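Long-range contact in cupin 2, conserved barrel domain protein (Shewanella frigidimarina, PDB 2PFW), which is of unknown function but has an RmlC-like cupin barrel, and may act on a small sugar-derived substrate as KdgF proteins do: residues H52-V57 with F104-E109. Sequence-based numbering, arbitrary orientation.
Sequences HRHSQV and FSPARE. With EDO (1,2-ethanediol), chain C.
At one mouth of the cupin barrel, S55 and S105 form an antiparallel hydrogen-bonded pair where strand 55-61 begins and strand 98-105 ends. S55 N reaches S105 O at 2.9 Å and S105 N reaches S55 O at 3.0 Å. Beyond this pair the loops fold together around H54. Its CG lies anti to the carbonyl carbon (chi1 -52°), which turns the imidazole toward 104-109; R108 CD sits over one face, 3.3 Å from the ring centroid in a CH-pi contact, while P106 O and A107 O meet the ring edge and P106 CG packs 3.3 Å from H54 CD2. With an alanine in place of H54, R108 CD would probably lose the ring face it packs on and a gap would open beside P106. On the barrel-facing side, the F104 edge points at the H52 face in an offset edge-to-face pair, centroids 5.7 Å apart, and F104 CE1 lies 3.0 Å from Q56 OE1, which also accepts a weak bond from H52 NE2. H52 further meets the ring of H90, and R108 is salt-bridged to D110. On the opposite face of the sheet, S55 and S105 pack on L34 of the second subunit, while strands 34-41 and 81-84 flank the pair within the chain.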
ATOM      1  N   HIS A  52      -6.762  13.996  -9.564  1.00 21.42           N
ATOM      2  CA  HIS A  52      -6.858  12.975 -10.614  1.00 20.36           C
ATOM      3  C   HIS A  52      -8.078  12.095 -10.381  1.00 17.19           C
ATOM      4  O   HIS A  52      -8.669  12.072  -9.297  1.00 18.53           O
ATOM      5  CB  HIS A  52      -5.564  12.168 -10.686  1.00 20.85           C
ATOM      6  CG  HIS A  52      -5.001  11.741  -9.368  1.00 20.82           C
ATOM      7  ND1 HIS A  52      -5.715  10.980  -8.472  1.00 23.19           N
ATOM      8  CD2 HIS A  52      -3.796  11.957  -8.785  1.00 23.35           C
ATOM      9  CE1 HIS A  52      -4.980  10.749  -7.396  1.00 22.80           C
ATOM     10  NE2 HIS A  52      -3.808  11.332  -7.563  1.00 22.11           N
ATOM     11  N   ARG A  53      -8.497  11.360 -11.413  1.00 21.50           N
ATOM     12  CA  ARG A  53      -9.692  10.523 -11.283  1.00 21.75           C
ATOM     13  C   ARG A  53      -9.442   9.358 -10.325  1.00 16.17           C
ATOM     14  O   ARG A  53     -10.312   8.981  -9.546  1.00 20.59           O
ATOM     15  CB  ARG A  53     -10.129   9.986 -12.645  1.00 22.16           C
ATOM     16  CG  ARG A  53      -9.097   9.129 -13.369  1.00 23.39           C
ATOM     17  CD  ARG A  53      -9.608   8.764 -14.757  1.00 29.03           C
ATOM     18  NE  ARG A  53      -8.771   7.811 -15.462  1.00 21.99           N
ATOM     19  CZ  ARG A  53      -7.714   8.077 -16.203  1.00 26.53           C
ATOM     20  NH1 ARG A  53      -7.295   9.324 -16.380  1.00 39.86           N
ATOM     21  NH2 ARG A  53      -7.047   7.089 -16.789  1.00 36.96           N
ATOM     22  N   HIS A  54      -8.245   8.799 -10.398  1.00 21.12           N
ATOM     23  CA  HIS A  54      -7.885   7.594  -9.660  1.00 21.15           C
ATOM     24  C   HIS A  54      -8.188   7.708  -8.174  1.00 21.25           C
ATOM     25  O   HIS A  54      -7.915   8.738  -7.544  1.00 27.33           O
ATOM     26  CB  HIS A  54      -6.397   7.294  -9.854  1.00 20.78           C
ATOM     27  CG  HIS A  54      -5.939   7.249 -11.273  1.00 21.31           C
ATOM     28  ND1 HIS A  54      -5.702   8.379 -12.023  1.00 24.81           N
ATOM     29  CD2 HIS A  54      -5.665   6.201 -12.088  1.00 25.69           C
ATOM     30  CE1 HIS A  54      -5.305   8.038 -13.236  1.00 25.21           C
ATOM     31  NE2 HIS A  54      -5.277   6.716 -13.299  1.00 28.40           N
ATOM     32  N   SER A  55      -8.759   6.661  -7.570  1.00 19.00           N
ATOM     33  CA  SER A  55      -8.811   6.615  -6.108  1.00 17.89           C
ATOM     34  C   SER A  55      -7.384   6.437  -5.590  1.00 15.86           C
ATOM     35  O   SER A  55      -6.528   5.901  -6.294  1.00 13.35           O
ATOM     36  CB  SER A  55      -9.733   5.513  -5.613  1.00 22.18           C
ATOM     37  OG  SER A  55     -11.079   5.950  -5.575  1.00 27.55           O
ATOM     38  N   GLN A  56      -7.111   6.907  -4.379  1.00 20.59           N
ATOM     39  CA  GLN A  56      -5.739   6.838  -3.874  1.00 22.21           C
ATOM     40  C   GLN A  56      -5.756   6.575  -2.370  1.00 21.57           C
ATOM     41  O   GLN A  56      -6.457   7.259  -1.621  1.00 18.95           O
ATOM     42  CB  GLN A  56      -4.953   8.111  -4.185  1.00 25.17           C
ATOM     43  CG  GLN A  56      -3.536   8.128  -3.630  1.00 23.91           C
ATOM     44  CD  GLN A  56      -2.837   9.459  -3.812  1.00 28.45           C
ATOM     45  OE1 GLN A  56      -3.012  10.169  -4.803  1.00 28.39           O
ATOM     46  NE2 GLN A  56      -2.012   9.822  -2.836  1.00 25.89           N
ATOM     47  N   VAL A  57      -4.983   5.579  -1.940  1.00 20.70           N
ATOM     48  CA  VAL A  57      -4.727   5.396  -0.504  1.00 17.13           C
ATOM     49  C   VAL A  57      -3.216   5.453  -0.296  1.00 17.45           C
ATOM     50  O   VAL A  57      -2.462   4.896  -1.094  1.00 18.00           O
ATOM     51  CB  VAL A  57      -5.337   4.106   0.038  1.00 15.68           C
ATOM     52  CG1 VAL A  57      -5.246   4.026   1.556  1.00 16.78           C
ATOM     53  CG2 VAL A  57      -6.804   3.995  -0.367  1.00 25.01           C
ATOM     54  N   PHE A 104      -3.209   3.295  -6.000  1.00 20.57           N
ATOM     55  CA  PHE A 104      -4.251   3.885  -6.822  1.00 23.69           C
ATOM     56  C   PHE A 104      -5.196   2.840  -7.410  1.00 22.55           C
ATOM     57  O   PHE A 104      -4.716   1.808  -7.889  1.00 19.06           O
ATOM     58  CB  PHE A 104      -3.620   4.661  -7.985  1.00 22.16           C
ATOM     59  CG  PHE A 104      -2.617   5.700  -7.512  1.00 24.27           C
ATOM     60  CD1 PHE A 104      -3.060   6.939  -7.080  1.00 25.34           C
ATOM     61  CD2 PHE A 104      -1.264   5.410  -7.503  1.00 20.81           C
ATOM     62  CE1 PHE A 104      -2.160   7.890  -6.636  1.00 26.06           C
ATOM     63  CE2 PHE A 104      -0.365   6.362  -7.069  1.00 26.53           C
ATOM     64  CZ  PHE A 104      -0.812   7.598  -6.637  1.00 24.11           C
ATOM     65  N   SER A 105      -6.504   3.085  -7.409  1.00 19.35           N
ATOM     66  CA  SER A 105      -7.388   2.285  -8.252  1.00 24.37           C
ATOM     67  C   SER A 105      -7.916   3.111  -9.442  1.00 26.24           C
ATOM     68  O   SER A 105      -8.507   4.150  -8.988  1.00 19.69           O
ATOM     69  CB  SER A 105      -8.590   1.685  -7.533  1.00 23.84           C
ATOM     70  OG  SER A 105      -9.222   0.780  -8.441  1.00 27.08           O
ATOM     71  N   PRO A 106      -7.990   3.076 -10.767  1.00 21.18           N
ATOM     72  CA  PRO A 106      -7.403   2.455 -11.976  1.00 24.85           C
ATOM     73  C   PRO A 106      -5.888   2.479 -11.765  1.00 28.83           C
ATOM     74  O   PRO A 106      -5.440   3.183 -10.852  1.00 33.02           O
ATOM     75  CB  PRO A 106      -7.807   3.315 -13.157  1.00 29.09           C
ATOM     76  CG  PRO A 106      -8.436   4.520 -12.547  1.00 25.66           C
ATOM     77  CD  PRO A 106      -9.067   4.013 -11.288  1.00 24.15           C
ATOM     78  N   ALA A 107      -5.102   1.766 -12.557  1.00 26.67           N
ATOM     79  CA  ALA A 107      -3.673   2.056 -12.610  1.00 25.89           C
ATOM     80  C   ALA A 107      -3.458   3.480 -13.125  1.00 32.03           C
ATOM     81  O   ALA A 107      -4.326   4.017 -13.812  1.00 33.23           O
ATOM     82  CB  ALA A 107      -2.942   1.061 -13.488  1.00 22.20           C
ATOM     83  N   ARG A 108      -2.320   4.075 -12.796  1.00 30.44           N
ATOM     84  CA  ARG A 108      -1.877   5.315 -13.420  1.00 30.31           C
ATOM     85  C   ARG A 108      -1.058   4.991 -14.663  1.00 31.97           C
ATOM     86  O   ARG A 108       0.099   4.566 -14.555  1.00 34.12           O
ATOM     87  CB  ARG A 108      -1.051   6.158 -12.448  1.00 28.96           C
ATOM     88  CG  ARG A 108      -1.795   6.626 -11.214  1.00 24.49           C
ATOM     89  CD  ARG A 108      -2.511   7.938 -11.487  1.00 27.56           C
ATOM     90  NE  ARG A 108      -1.566   9.033 -11.708  1.00 29.47           N
ATOM     91  CZ  ARG A 108      -1.031   9.794 -10.766  1.00 26.65           C
ATOM     92  NH1 ARG A 108      -1.313   9.630  -9.480  1.00 29.32           N
ATOM     93  NH2 ARG A 108      -0.182  10.761 -11.092  1.00 32.44           N
ATOM     94  N   GLU A 109      -1.616   5.176 -15.862  1.00 33.78           N
ATOM     95  CA  GLU A 109      -0.850   4.819 -17.054  1.00 34.27           C
ATOM     96  C   GLU A 109       0.445   5.622 -17.134  1.00 34.46           C
ATOM     97  O   GLU A 109       1.404   5.195 -17.776  1.00 36.76           O
ATOM     98  CB  GLU A 109      -1.647   5.010 -18.355  1.00 37.88           C
ATOM     99  CG  GLU A 109      -0.719   4.976 -19.564  1.00 39.34           C
ATOM    100  CD  GLU A 109      -1.340   4.650 -20.896  1.00 42.44           C
ATOM    101  OE1 GLU A 109      -2.540   4.314 -20.936  1.00 51.96           O
ATOM    102  OE2 GLU A 109      -0.625   4.727 -21.923  1.00 43.21           O
TER
HETATM  103  C1  EDO C 116       1.358  11.201  -3.217  1.00 29.06           C
HETATM  104  O1  EDO C 116       0.583  10.969  -2.038  1.00 30.03           O
HETATM  105  C2  EDO C 116       2.809  11.444  -2.820  1.00 29.58           C
HETATM  106  O2  EDO C 116       3.671  11.054  -3.894  1.00 34.82           O